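Local coordinates for surface layer protein (Geobacillus stearothermophilus, PDB 4UJ7), which probably self-assembles into the crystalline protein layer coating the bacterial cell, this chain being a calcium-binding fragment made of its domains 5 and 6, at residues A[108-119]-A[135-145]; A[25-33]-A[146-154]. All blocks are in the same frame, centred on the assembly; numbering follows the deposited sequence.

Contact 1: A[108-119]-A[135-145]. With CA (calcium ion), chain C.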
ATOM      1  N   GLY A 108      -7.446  -9.032 -18.359  1.00 23.47           N
ATOM      2  CA  GLY A 108      -7.318  -8.517 -19.720  1.00 24.43           C
ATOM      3  C   GLY A 108      -6.026  -7.756 -19.954  1.00 24.38           C
ATOM      4  O   GLY A 108      -5.183  -7.679 -19.065  1.00 23.29           O
ATOM      5  N   PRO A 109      -5.861  -7.168 -21.156  1.00 24.71           N
ATOM      6  CA  PRO A 109      -4.654  -6.399 -21.453  1.00 24.95           C
ATOM      7  C   PRO A 109      -4.576  -5.127 -20.599  1.00 23.05           C
ATOM      8  O   PRO A 109      -5.602  -4.653 -20.108  1.00 24.30           O
ATOM      9  CB  PRO A 109      -4.828  -6.037 -22.931  1.00 25.62           C
ATOM     10  CG  PRO A 109      -5.794  -7.038 -23.458  1.00 25.71           C
ATOM     11  CD  PRO A 109      -6.754  -7.249 -22.327  1.00 25.58           C
ATOM     12  N   VAL A 110      -3.378  -4.581 -20.441  1.00 23.48           N
ATOM     13  CA  VAL A 110      -3.194  -3.370 -19.632  1.00 25.69           C
ATOM     14  C   VAL A 110      -3.940  -2.175 -20.225  1.00 24.95           C
ATOM     15  O   VAL A 110      -3.822  -1.894 -21.427  1.00 26.95           O
ATOM     16  CB  VAL A 110      -1.708  -3.024 -19.442  1.00 25.42           C
ATOM     17  CG1 VAL A 110      -1.568  -1.845 -18.488  1.00 25.89           C
ATOM     18  CG2 VAL A 110      -0.947  -4.226 -18.908  1.00 25.99           C
ATOM     19  N   ALA A 111      -4.712  -1.486 -19.379  1.00 24.22           N
ATOM     20  CA  ALA A 111      -5.435  -0.271 -19.779  1.00 24.33           C
ATOM     21  C   ALA A 111      -4.768   0.967 -19.192  1.00 24.79           C
ATOM     22  O   ALA A 111      -4.536   1.944 -19.899  1.00 24.53           O
ATOM     23  CB  ALA A 111      -6.900  -0.339 -19.369  1.00 25.52           C
ATOM     24  N   ASN A 112      -4.454   0.925 -17.895  1.00 23.85           N
ATOM     25  CA  ASN A 112      -3.689   1.995 -17.253  1.00 22.97           C
ATOM     26  C   ASN A 112      -2.850   1.498 -16.071  1.00 23.01           C
ATOM     27  O   ASN A 112      -2.771   0.290 -15.824  1.00 21.81           O
ATOM     28  CB  ASN A 112      -4.574   3.220 -16.890  1.00 25.00           C
ATOM     29  CG  ASN A 112      -5.725   2.887 -15.951  1.00 26.81           C
ATOM     30  OD1 ASN A 112      -5.701   1.894 -15.227  1.00 28.91           O
ATOM     31  ND2 ASN A 112      -6.738   3.754 -15.935  1.00 28.50           N
ATOM     32  N   TYR A 113      -2.236   2.435 -15.355  1.00 22.43           N
ATOM     33  CA  TYR A 113      -1.295   2.105 -14.284  1.00 22.51           C
ATOM     34  C   TYR A 113      -1.712   2.806 -13.015  1.00 23.56           C
ATOM     35  O   TYR A 113      -2.333   3.866 -13.065  1.00 23.66           O
ATOM     36  CB  TYR A 113       0.134   2.495 -14.672  1.00 23.75           C
ATOM     37  CG  TYR A 113       0.520   1.946 -16.018  1.00 24.76           C
ATOM     38  CD1 TYR A 113       0.240   2.660 -17.188  1.00 25.73           C
ATOM     39  CD2 TYR A 113       1.107   0.682 -16.136  1.00 25.84           C
ATOM     40  CE1 TYR A 113       0.555   2.144 -18.435  1.00 26.27           C
ATOM     41  CE2 TYR A 113       1.439   0.161 -17.382  1.00 25.96           C
ATOM     42  CZ  TYR A 113       1.157   0.902 -18.527  1.00 27.02           C
ATOM     43  OH  TYR A 113       1.465   0.412 -19.781  1.00 28.36           O
ATOM     44  N   GLN A 114      -1.392   2.186 -11.882  1.00 20.71           N
ATOM     45  CA  GLN A 114      -1.633   2.785 -10.580  1.00 21.15           C
ATOM     46  C   GLN A 114      -0.317   2.834  -9.830  1.00 20.07           C
ATOM     47  O   GLN A 114       0.375   1.818  -9.693  1.00 19.66           O
ATOM     48  CB  GLN A 114      -2.677   2.005  -9.772  1.00 21.56           C
ATOM     49  CG  GLN A 114      -4.089   2.135 -10.330  1.00 24.20           C
ATOM     50  CD  GLN A 114      -5.106   1.221  -9.663  1.00 26.17           C
ATOM     51  OE1 GLN A 114      -4.832   0.602  -8.622  1.00 28.01           O
ATOM     52  NE2 GLN A 114      -6.307   1.150 -10.256  1.00 24.08           N
ATOM     53  N   ILE A 115       0.003   4.040  -9.356  1.00 20.71           N
ATOM     54  CA  ILE A 115       1.143   4.277  -8.496  1.00 20.69           C
ATOM     55  C   ILE A 115       0.628   4.232  -7.063  1.00 20.51           C
ATOM     56  O   ILE A 115      -0.180   5.068  -6.636  1.00 22.13           O
ATOM     57  CB  ILE A 115       1.808   5.627  -8.832  1.00 20.94           C
ATOM     58  CG1 ILE A 115       2.228   5.647 -10.314  1.00 22.05           C
ATOM     59  CG2 ILE A 115       2.978   5.874  -7.882  1.00 21.71           C
ATOM     60  CD1 ILE A 115       2.566   7.025 -10.866  1.00 23.61           C
ATOM     61  N   LYS A 116       1.073   3.217  -6.335  1.00 19.79           N
ATOM     62  CA  LYS A 116       0.540   2.923  -5.024  1.00 19.81           C
ATOM     63  C   LYS A 116       1.518   3.280  -3.893  1.00 18.20           C
ATOM     64  O   LYS A 116       2.660   2.822  -3.893  1.00 17.81           O
ATOM     65  CB  LYS A 116       0.234   1.430  -4.954  1.00 20.81           C
ATOM     66  CG  LYS A 116      -0.325   0.997  -3.631  1.00 23.85           C
ATOM     67  CD  LYS A 116      -1.829   1.000  -3.692  1.00 26.77           C
ATOM     68  CE  LYS A 116      -2.377   0.677  -2.317  1.00 28.09           C
ATOM     69  NZ  LYS A 116      -2.415   1.914  -1.491  1.00 32.82           N
ATOM     70  N   VAL A 117       1.050   4.074  -2.931  1.00 17.66           N
ATOM     71  CA  VAL A 117       1.826   4.388  -1.717  1.00 17.06           C
ATOM     72  C   VAL A 117       1.437   3.387  -0.638  1.00 16.93           C
ATOM     73  O   VAL A 117       0.271   3.355  -0.203  1.00 17.80           O
ATOM     74  CB  VAL A 117       1.537   5.826  -1.231  1.00 16.85           C
ATOM     75  CG1 VAL A 117       2.278   6.143   0.072  1.00 17.11           C
ATOM     76  CG2 VAL A 117       1.862   6.832  -2.320  1.00 17.36           C
ATOM     77  N   LEU A 118       2.399   2.575  -0.207  1.00 15.95           N
ATOM     78  CA  LEU A 118       2.110   1.482   0.742  1.00 17.35           C
ATOM     79  C   LEU A 118       2.063   1.936   2.198  1.00 17.45           C
ATOM     80  O   LEU A 118       1.322   1.370   3.010  1.00 18.00           O
ATOM     81  CB  LEU A 118       3.113   0.351   0.572  1.00 18.09           C
ATOM     82  CG  LEU A 118       3.129  -0.388  -0.773  1.00 20.12           C
ATOM     83  CD1 LEU A 118       4.325  -1.333  -0.812  1.00 21.38           C
ATOM     84  CD2 LEU A 118       1.827  -1.135  -1.030  1.00 23.49           C
ATOM     85  N   ASP A 119       2.859   2.944   2.525  1.00 17.05           N
ATOM     86  CA  ASP A 119       2.940   3.475   3.886  1.00 16.77           C
ATOM     87  C   ASP A 119       2.107   4.757   4.006  1.00 16.69           C
ATOM     88  O   ASP A 119       1.072   4.887   3.345  1.00 17.85           O
ATOM     89  CB  ASP A 119       4.403   3.702   4.282  1.00 17.51           C
ATOM     90  CG  ASP A 119       5.065   4.766   3.443  1.00 17.28           C
ATOM     91  OD1 ASP A 119       4.902   4.736   2.194  1.00 17.72           O
ATOM     92  OD2 ASP A 119       5.697   5.645   4.054  1.00 18.41           O
ATOM     93  N   ASP A 135      10.935   6.291   5.712  1.00 14.78           N
ATOM     94  CA  ASP A 135      10.825   6.005   4.290  1.00 15.61           C
ATOM     95  C   ASP A 135       9.434   6.200   3.724  1.00 15.30           C
ATOM     96  O   ASP A 135       8.478   6.468   4.467  1.00 15.74           O
ATOM     97  CB  ASP A 135      11.428   4.617   3.936  1.00 16.03           C
ATOM     98  CG  ASP A 135      10.541   3.425   4.328  1.00 17.80           C
ATOM     99  OD1 ASP A 135       9.337   3.570   4.621  1.00 19.54           O
ATOM    100  OD2 ASP A 135      11.071   2.298   4.297  1.00 20.89           O
ATOM    101  N   VAL A 136       9.361   6.115   2.398  1.00 14.45           N
ATOM    102  CA  VAL A 136       8.116   5.873   1.684  1.00 14.78           C
ATOM    103  C   VAL A 136       8.359   4.624   0.866  1.00 15.13           C
ATOM    104  O   VAL A 136       9.468   4.385   0.392  1.00 14.44           O
ATOM    105  CB  VAL A 136       7.722   7.066   0.779  1.00 15.33           C
ATOM    106  CG1 VAL A 136       6.542   6.728  -0.124  1.00 15.39           C
ATOM    107  CG2 VAL A 136       7.421   8.288   1.638  1.00 16.49           C
ATOM    108  N   GLN A 137       7.314   3.816   0.721  0.50 15.11           N
ATOM    109  CA  GLN A 137       7.379   2.603  -0.072  0.50 15.27           C
ATOM    110  C   GLN A 137       6.350   2.655  -1.176  0.50 15.01           C
ATOM    111  O   GLN A 137       5.169   2.913  -0.918  0.50 15.22           O
ATOM    112  CB  GLN A 137       7.087   1.399   0.810  0.50 16.80           C
ATOM    113  CG  GLN A 137       8.252   0.997   1.686  0.50 18.28           C
ATOM    114  CD  GLN A 137       7.974  -0.331   2.337  0.50 19.57           C
ATOM    115  OE1 GLN A 137       6.969  -0.495   3.037  0.50 21.66           O
ATOM    116  NE2 GLN A 137       8.825  -1.296   2.073  0.50 19.92           N
ATOM    117  N   LEU A 138       6.802   2.408  -2.404  1.00 14.56           N
ATOM    118  CA  LEU A 138       5.943   2.499  -3.595  1.00 14.39           C
ATOM    119  C   LEU A 138       5.913   1.209  -4.394  1.00 14.41           C
ATOM    120  O   LEU A 138       6.922   0.506  -4.502  1.00 14.18           O
ATOM    121  CB  LEU A 138       6.463   3.607  -4.531  1.00 15.28           C
ATOM    122  CG  LEU A 138       6.581   5.006  -3.923  1.00 14.37           C
ATOM    123  CD1 LEU A 138       7.263   5.931  -4.923  1.00 15.89           C
ATOM    124  CD2 LEU A 138       5.236   5.580  -3.478  1.00 15.15           C
ATOM    125  N   LYS A 139       4.741   0.900  -4.950  1.00 14.95           N
ATOM    126  CA  LYS A 139       4.644  -0.095  -6.013  1.00 16.03           C
ATOM    127  C   LYS A 139       3.935   0.537  -7.212  1.00 15.84           C
ATOM    128  O   LYS A 139       3.214   1.526  -7.071  1.00 16.52           O
ATOM    129  CB  LYS A 139       3.900  -1.354  -5.544  1.00 17.19           C
ATOM    130  CG  LYS A 139       4.794  -2.347  -4.805  1.00 18.24           C
ATOM    131  CD  LYS A 139       3.962  -3.547  -4.352  1.00 19.56           C
ATOM    132  CE  LYS A 139       4.852  -4.631  -3.769  1.00 19.20           C
ATOM    133  NZ  LYS A 139       5.696  -5.230  -4.824  1.00 19.38           N
ATOM    134  N   VAL A 140       4.183  -0.024  -8.387  1.00 16.89           N
ATOM    135  CA  VAL A 140       3.462   0.390  -9.584  1.00 17.46           C
ATOM    136  C   VAL A 140       2.770  -0.835 -10.182  1.00 17.57           C
ATOM    137  O   VAL A 140       3.427  -1.829 -10.474  1.00 17.66           O
ATOM    138  CB  VAL A 140       4.380   1.073 -10.626  1.00 18.13           C
ATOM    139  CG1 VAL A 140       3.561   1.572 -11.813  1.00 18.93           C
ATOM    140  CG2 VAL A 140       5.120   2.258 -10.002  1.00 18.30           C
ATOM    141  N   TYR A 141       1.441  -0.756 -10.316  1.00 17.73           N
ATOM    142  CA  TYR A 141       0.638  -1.844 -10.893  1.00 18.99           C
ATOM    143  C   TYR A 141       0.154  -1.555 -12.299  1.00 19.33           C
ATOM    144  O   TYR A 141      -0.188  -0.415 -12.636  1.00 19.57           O
ATOM    145  CB  TYR A 141      -0.592  -2.124 -10.029  1.00 19.35           C
ATOM    146  CG  TYR A 141      -0.279  -2.550  -8.617  1.00 19.71           C
ATOM    147  CD1 TYR A 141       0.206  -3.822  -8.350  1.00 20.74           C
ATOM    148  CD2 TYR A 141      -0.452  -1.669  -7.558  1.00 21.21           C
ATOM    149  CE1 TYR A 141       0.505  -4.217  -7.054  1.00 21.01           C
ATOM    150  CE2 TYR A 141      -0.156  -2.047  -6.265  1.00 21.66           C
ATOM    151  CZ  TYR A 141       0.318  -3.317  -6.024  1.00 21.21           C
ATOM    152  OH  TYR A 141       0.588  -3.698  -4.734  1.00 23.94           O
ATOM    153  N   ALA A 142       0.104  -2.613 -13.101  1.00 18.54           N
ATOM    154  CA  ALA A 142      -0.641  -2.599 -14.357  1.00 18.37           C
ATOM    155  C   ALA A 142      -2.094  -3.066 -14.116  1.00 17.98           C
ATOM    156  O   ALA A 142      -2.337  -4.055 -13.413  1.00 17.80           O
ATOM    157  CB  ALA A 142       0.056  -3.459 -15.392  1.00 18.76           C
ATOM    158  N   VAL A 143      -3.047  -2.356 -14.717  1.00 18.08           N
ATOM    159  CA  VAL A 143      -4.471  -2.543 -14.449  0.50 17.69           C
ATOM    160  C   VAL A 143      -5.230  -2.710 -15.769  1.00 18.57           C
ATOM    161  O   VAL A 143      -5.041  -1.908 -16.679  1.00 19.75           O
ATOM    162  CB  VAL A 143      -5.015  -1.326 -13.655  0.50 17.39           C
ATOM    163  CG1 VAL A 143      -6.502  -1.450 -13.389  0.50 16.99           C
ATOM    164  CG2 VAL A 143      -4.261  -1.183 -12.338  0.50 16.04           C
ATOM    165  N   ASP A 144      -6.084  -3.732 -15.870  1.00 18.36           N
ATOM    166  CA  ASP A 144      -6.863  -3.909 -17.107  1.00 19.17           C
ATOM    167  C   ASP A 144      -8.063  -2.963 -17.156  1.00 21.05           C
ATOM    168  O   ASP A 144      -8.294  -2.189 -16.226  1.00 21.35           O
ATOM    169  CB  ASP A 144      -7.236  -5.384 -17.350  1.00 20.12           C
ATOM    170  CG  ASP A 144      -8.317  -5.899 -16.406  1.00 19.21           C
ATOM    171  OD1 ASP A 144      -9.046  -5.112 -15.757  1.00 20.87           O
ATOM    172  OD2 ASP A 144      -8.446  -7.132 -16.306  1.00 22.36           O
ATOM    173  N   ALA A 145      -8.826  -3.016 -18.250  1.00 21.32           N
ATOM    174  CA  ALA A 145      -9.912  -2.055 -18.478  1.00 24.06           C
ATOM    175  C   ALA A 145     -11.001  -2.111 -17.415  1.00 24.50           C
ATOM    176  O   ALA A 145     -11.680  -1.107 -17.179  1.00 27.47           O
ATOM    177  CB  ALA A 145     -10.509  -2.248 -19.871  1.00 24.35           C
TER
HETATM  178 CA    CA C 801       6.614   6.673   5.980  1.00 15.05          CA
HETATM  179  O   HOH W   1      -8.162  -4.360 -20.636  1.00 27.55           O
HETATM  180  O   HOH W   2      -8.226   0.512 -15.738  1.00 27.79           O
HETATM  181  O   HOH W   3       8.272   4.868   6.774  1.00 20.07           O
HETATM  182  O   HOH W   4       5.145   5.145   7.231  1.00 17.92           O
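From A111 to L118 the backbone of 108-119 is laced antiparallel to 135-144, with N112–V143, Q114–Y141 and K116–K139 as hydrogen-bonded pairs. The ladder is offset at one point: V143 O takes both A111 N (2.8 Å) and N112 N (3.1 Å), a classic beta bulge. Past L118, a carboxylate replaces the backbone as acceptor. A chi1 of 65° sets D119 CG between the backbone N and the carbonyl carbon and turns the carboxylate back toward 135-137. There D119 OD1 receives Q137 N at 3.0 Å, the N-H coming from above the carboxylate plane, while OD2 binds calcium at 2.4 Å. At the far end G108 N reaches D144 OD2 on its anti side in a nearly straight bond (170°).

Side-chain packing splits between two faces. V117 CG2 lies alongside L138 CD2 (3.8 Å), on the face where I115 and V117 also meet V211. On the other face, K116 CB sits at the edge of the Y141 ring, 3.7 Å from CE2.

This is an antiparallel strand pair with a classic bulge, in a Big2 domain, with a calcium site at one end: D119, D135 O and two waters, completed by D120, K122 and N133.

Contact 2: A[25-33]-A[146-154]; sequences VSVAKGQKA and NGNIVGDIT
S26 meets N148 and I149 where the two domains come together. S26 O accepts I149 N at 3.1 Å, with the donor tilted 30° from the carbonyl plane, while S26 CB lies only 3.1 Å from N148 OD1. A water bonds to G147 O and more weakly to S26 O, so a solvent molecule accompanies the direct link at this end.

V27 turns its side chain away from 146-154, yet its backbone is bridged to I149. The second bond of that bridge comes from the next residue: A28 N donates to I149 O at 3.0 Å, nearly straight at 168°. I149 is thus gripped through both its N-H and its carbonyl. A28 CB points toward the same strand and rests 4.2 Å from V150 CG1.

A type II turn from A28 to Q31, closed by Q31 N to A28 O, swings the chain round. Q31 then comes back across 149-152: with its chain bent at chi2 (-56°), the amide is laid along the V150–G151 backbone, Q31 OE1 3.3 Å from G151 CA. A second water donates to Q31 OE1 and accepts from D152 N, tying the amide to the strand.

Between K32 and D152 a third water links NZ to OD2; K32 has a salt bridge to D181, and D152 OD2 also holds one from K139. D152 OD1 is occupied by T154 N and OG1, the former making an Asx turn. A33 CB lies near I149 CD1 in one of the two conformers of I149.

Strand 25-28 runs parallel to 96-105, with V25 and V27 both backbone hydrogen-bonded to N103, while 149-152 pairs antiparallel with 135-144, where V150 packs on D144.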
ATOM      1  N   VAL A  25     -11.708  -6.462  -3.691  1.00 16.77           N
ATOM      2  CA  VAL A  25     -10.453  -6.714  -4.351  1.00 17.46           C
ATOM      3  C   VAL A  25     -10.725  -7.326  -5.714  1.00 17.95           C
ATOM      4  O   VAL A  25     -11.560  -8.209  -5.830  1.00 19.53           O
ATOM      5  CB  VAL A  25      -9.587  -7.649  -3.483  1.00 17.72           C
ATOM      6  CG1 VAL A  25      -8.356  -8.114  -4.237  1.00 18.39           C
ATOM      7  CG2 VAL A  25      -9.190  -6.930  -2.194  1.00 18.37           C
ATOM      8  N   SER A  26     -10.011  -6.841  -6.725  1.00 18.57           N
ATOM      9  CA  SER A  26     -10.132  -7.325  -8.103  1.00 19.55           C
ATOM     10  C   SER A  26      -8.737  -7.639  -8.609  1.00 18.31           C
ATOM     11  O   SER A  26      -7.944  -6.738  -8.860  1.00 17.57           O
ATOM     12  CB  SER A  26     -10.733  -6.226  -8.978  1.00 22.56           C
ATOM     13  OG  SER A  26     -11.896  -5.673  -8.398  1.00 25.64           O
ATOM     14  N   VAL A  27      -8.434  -8.918  -8.768  1.00 18.59           N
ATOM     15  CA  VAL A  27      -7.066  -9.326  -9.066  1.00 18.16           C
ATOM     16  C   VAL A  27      -7.013 -10.476 -10.080  1.00 18.69           C
ATOM     17  O   VAL A  27      -7.878 -11.342 -10.060  1.00 19.00           O
ATOM     18  CB  VAL A  27      -6.317  -9.664  -7.742  1.00 18.99           C
ATOM     19  CG1 VAL A  27      -6.902 -10.876  -7.008  1.00 18.69           C
ATOM     20  CG2 VAL A  27      -4.832  -9.808  -7.985  1.00 20.69           C
ATOM     21  N   ALA A  28      -6.016 -10.466 -10.964  1.00 18.32           N
ATOM     22  CA  ALA A  28      -5.788 -11.614 -11.850  1.00 18.76           C
ATOM     23  C   ALA A  28      -5.210 -12.801 -11.089  1.00 19.83           C
ATOM     24  O   ALA A  28      -4.482 -12.638 -10.121  1.00 18.80           O
ATOM     25  CB  ALA A  28      -4.887 -11.235 -13.020  1.00 19.20           C
ATOM     26  N   LYS A  29      -5.561 -14.008 -11.526  1.00 20.39           N
ATOM     27  CA  LYS A  29      -4.881 -15.219 -11.064  1.00 22.17           C
ATOM     28  C   LYS A  29      -3.361 -15.025 -11.112  1.00 22.00           C
ATOM     29  O   LYS A  29      -2.825 -14.584 -12.132  1.00 22.16           O
ATOM     30  CB  LYS A  29      -5.288 -16.412 -11.942  1.00 25.15           C
ATOM     31  CG  LYS A  29      -4.535 -17.716 -11.651  1.00 28.57           C
ATOM     32  CD  LYS A  29      -4.774 -18.755 -12.744  1.00 32.03           C
ATOM     33  CE  LYS A  29      -6.254 -19.065 -12.900  1.00 34.68           C
ATOM     34  NZ  LYS A  29      -6.586 -19.739 -14.190  1.00 37.09           N
ATOM     35  N   GLY A  30      -2.692 -15.346 -10.003  1.00 21.81           N
ATOM     36  CA  GLY A  30      -1.245 -15.209  -9.881  1.00 20.20           C
ATOM     37  C   GLY A  30      -0.749 -13.844  -9.436  1.00 20.79           C
ATOM     38  O   GLY A  30       0.448 -13.659  -9.218  1.00 21.74           O
ATOM     39  N   GLN A  31      -1.659 -12.880  -9.307  1.00 19.58           N
ATOM     40  CA  GLN A  31      -1.287 -11.558  -8.797  1.00 18.66           C
ATOM     41  C   GLN A  31      -1.700 -11.394  -7.336  1.00 18.44           C
ATOM     42  O   GLN A  31      -2.536 -12.136  -6.828  1.00 18.55           O
ATOM     43  CB  GLN A  31      -1.937 -10.448  -9.637  1.00 18.44           C
ATOM     44  CG  GLN A  31      -1.424 -10.339 -11.063  1.00 20.12           C
ATOM     45  CD  GLN A  31       0.080 -10.149 -11.136  1.00 21.18           C
ATOM     46  OE1 GLN A  31       0.641  -9.210 -10.553  1.00 23.18           O
ATOM     47  NE2 GLN A  31       0.745 -11.034 -11.868  1.00 23.01           N
ATOM     48  N   LYS A  32      -1.105 -10.414  -6.666  1.00 17.66           N
ATOM     49  CA  LYS A  32      -1.551 -10.043  -5.332  1.00 17.47           C
ATOM     50  C   LYS A  32      -1.995  -8.581  -5.322  1.00 17.02           C
ATOM     51  O   LYS A  32      -1.581  -7.779  -6.166  1.00 18.06           O
ATOM     52  CB  LYS A  32      -0.493 -10.345  -4.249  1.00 19.58           C
ATOM     53  CG  LYS A  32       0.794  -9.552  -4.329  1.00 22.08           C
ATOM     54  CD  LYS A  32       1.822 -10.123  -3.359  1.00 23.31           C
ATOM     55  CE  LYS A  32       2.969  -9.147  -3.111  1.00 24.97           C
ATOM     56  NZ  LYS A  32       4.065  -9.205  -4.122  1.00 28.43           N
ATOM     57  N   ALA A  33      -2.869  -8.255  -4.385  1.00 16.42           N
ATOM     58  CA  ALA A  33      -3.333  -6.879  -4.189  1.00 16.96           C
ATOM     59  C   ALA A  33      -3.377  -6.574  -2.692  1.00 16.54           C
ATOM     60  O   ALA A  33      -3.479  -7.485  -1.865  1.00 16.69           O
ATOM     61  CB  ALA A  33      -4.702  -6.694  -4.835  1.00 17.96           C
ATOM     62  N   ASN A 146     -11.155  -3.274 -16.775  1.00 24.42           N
ATOM     63  CA  ASN A 146     -12.170  -3.501 -15.739  1.00 25.27           C
ATOM     64  C   ASN A 146     -11.675  -3.208 -14.316  1.00 24.10           C
ATOM     65  O   ASN A 146     -12.407  -3.408 -13.341  1.00 25.13           O
ATOM     66  CB  ASN A 146     -12.737  -4.921 -15.840  1.00 27.75           C
ATOM     67  CG  ASN A 146     -13.630  -5.106 -17.051  1.00 30.21           C
ATOM     68  OD1 ASN A 146     -14.428  -4.233 -17.384  1.00 32.47           O
ATOM     69  ND2 ASN A 146     -13.495  -6.242 -17.721  1.00 32.82           N
ATOM     70  N   GLY A 147     -10.444  -2.716 -14.212  1.00 22.48           N
ATOM     71  CA  GLY A 147      -9.894  -2.322 -12.913  1.00 21.65           C
ATOM     72  C   GLY A 147      -9.195  -3.439 -12.160  1.00 20.69           C
ATOM     73  O   GLY A 147      -8.889  -3.299 -10.967  1.00 21.54           O
ATOM     74  N   ASN A 148      -8.942  -4.558 -12.836  1.00 20.21           N
ATOM     75  CA  ASN A 148      -8.213  -5.659 -12.196  1.00 19.73           C
ATOM     76  C   ASN A 148      -6.711  -5.490 -12.264  1.00 17.95           C
ATOM     77  O   ASN A 148      -6.168  -5.094 -13.292  1.00 17.71           O
ATOM     78  CB  ASN A 148      -8.567  -6.986 -12.848  1.00 20.33           C
ATOM     79  CG  ASN A 148     -10.031  -7.293 -12.763  1.00 22.08           C
ATOM     80  OD1 ASN A 148     -10.544  -7.669 -11.706  1.00 23.39           O
ATOM     81  ND2 ASN A 148     -10.716  -7.166 -13.891  1.00 23.25           N
ATOM     82  N   ILE A 149      -6.030  -5.777 -11.160  1.00 17.92           N
ATOM     83  CA  ILE A 149      -4.574  -5.739 -11.170  0.50 17.20           C
ATOM     84  C   ILE A 149      -4.071  -6.959 -11.937  1.00 17.30           C
ATOM     85  O   ILE A 149      -4.323  -8.110 -11.555  1.00 18.23           O
ATOM     86  CB  ILE A 149      -3.956  -5.657  -9.752  0.50 17.31           C
ATOM     87  CG1 ILE A 149      -4.145  -4.250  -9.179  0.50 17.37           C
ATOM     88  CG2 ILE A 149      -2.463  -5.971  -9.797  0.50 17.22           C
ATOM     89  CD1 ILE A 149      -3.781  -4.123  -7.719  0.50 17.32           C
ATOM     90  N   VAL A 150      -3.381  -6.686 -13.036  1.00 17.09           N
ATOM     91  CA  VAL A 150      -2.876  -7.753 -13.907  1.00 17.21           C
ATOM     92  C   VAL A 150      -1.354  -7.901 -13.861  1.00 18.32           C
ATOM     93  O   VAL A 150      -0.817  -8.877 -14.359  1.00 19.95           O
ATOM     94  CB  VAL A 150      -3.394  -7.631 -15.368  1.00 17.58           C
ATOM     95  CG1 VAL A 150      -4.907  -7.798 -15.402  1.00 17.74           C
ATOM     96  CG2 VAL A 150      -2.964  -6.306 -15.989  1.00 17.28           C
ATOM     97  N   GLY A 151      -0.649  -6.953 -13.248  1.00 17.52           N
ATOM     98  CA  GLY A 151       0.798  -7.112 -13.082  1.00 18.63           C
ATOM     99  C   GLY A 151       1.358  -6.118 -12.087  1.00 18.97           C
ATOM    100  O   GLY A 151       0.814  -5.029 -11.926  1.00 21.23           O
ATOM    101  N   ASP A 152       2.432  -6.514 -11.402  1.00 20.16           N
ATOM    102  CA  ASP A 152       3.219  -5.608 -10.580  1.00 19.54           C
ATOM    103  C   ASP A 152       4.487  -5.285 -11.367  1.00 20.25           C
ATOM    104  O   ASP A 152       5.353  -6.136 -11.545  1.00 19.86           O
ATOM    105  CB  ASP A 152       3.526  -6.273  -9.227  1.00 20.36           C
ATOM    106  CG  ASP A 152       4.378  -5.410  -8.313  1.00 21.30           C
ATOM    107  OD1 ASP A 152       5.045  -4.489  -8.803  1.00 21.02           O
ATOM    108  OD2 ASP A 152       4.403  -5.685  -7.098  1.00 22.68           O
ATOM    109  N   ILE A 153       4.576  -4.048 -11.856  1.00 19.09           N
ATOM    110  CA  ILE A 153       5.635  -3.629 -12.762  1.00 19.44           C
ATOM    111  C   ILE A 153       6.670  -2.747 -12.076  1.00 18.89           C
ATOM    112  O   ILE A 153       7.458  -2.063 -12.737  1.00 20.24           O
ATOM    113  CB  ILE A 153       5.086  -2.927 -14.051  1.00 20.59           C
ATOM    114  CG1 ILE A 153       4.339  -1.619 -13.742  1.00 22.30           C
ATOM    115  CG2 ILE A 153       4.215  -3.895 -14.862  1.00 22.70           C
ATOM    116  CD1 ILE A 153       4.135  -0.736 -14.964  1.00 22.54           C
ATOM    117  N   THR A 154       6.703  -2.798 -10.747  1.00 17.89           N
ATOM    118  CA  THR A 154       7.633  -1.966  -9.963  1.00 17.66           C
ATOM    119  C   THR A 154       9.082  -2.119 -10.390  1.00 18.78           C
ATOM    120  O   THR A 154       9.822  -1.134 -10.412  1.00 18.63           O
ATOM    121  CB  THR A 154       7.500  -2.238  -8.448  1.00 17.23           C
ATOM    122  OG1 THR A 154       6.116  -2.191  -8.090  1.00 17.35           O
ATOM    123  CG2 THR A 154       8.238  -1.174  -7.638  1.00 16.78           C
TER
HETATM  124  O   HOH W   5      -7.902  -3.311  -8.196  1.00 30.50           O
HETATM  125  O   HOH W   6       3.410  -9.187 -10.866  1.00 32.74           O
HETATM  126  O   HOH W   7       2.679  -7.492  -6.149  1.00 24.01           O

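Strand 135-144 and strand 149-152 follow one another and pair in the same sheet, so contacts 1 and 2 are directly joined: K139 NZ makes a salt bridge to D152 OD2 (2.7 Å), and A142 N probably donates to G151 O. Both contacts are partly buried. Contact 1 is an intradomain pairing, long and regular apart from one bulge, with 135-144 largely buried and 110-117 more open. Contact 2 instead lies at the interface between two Big2 domains, joining strands far apart in sequence and burying 410 Å² against 1030 Å² for contact 1. Two backbone bonds, a few small apolar touches and bridging waters carry it, whereas contact 1 relies on a continuous backbone ladder from A111 to L118 and ends at a metal site.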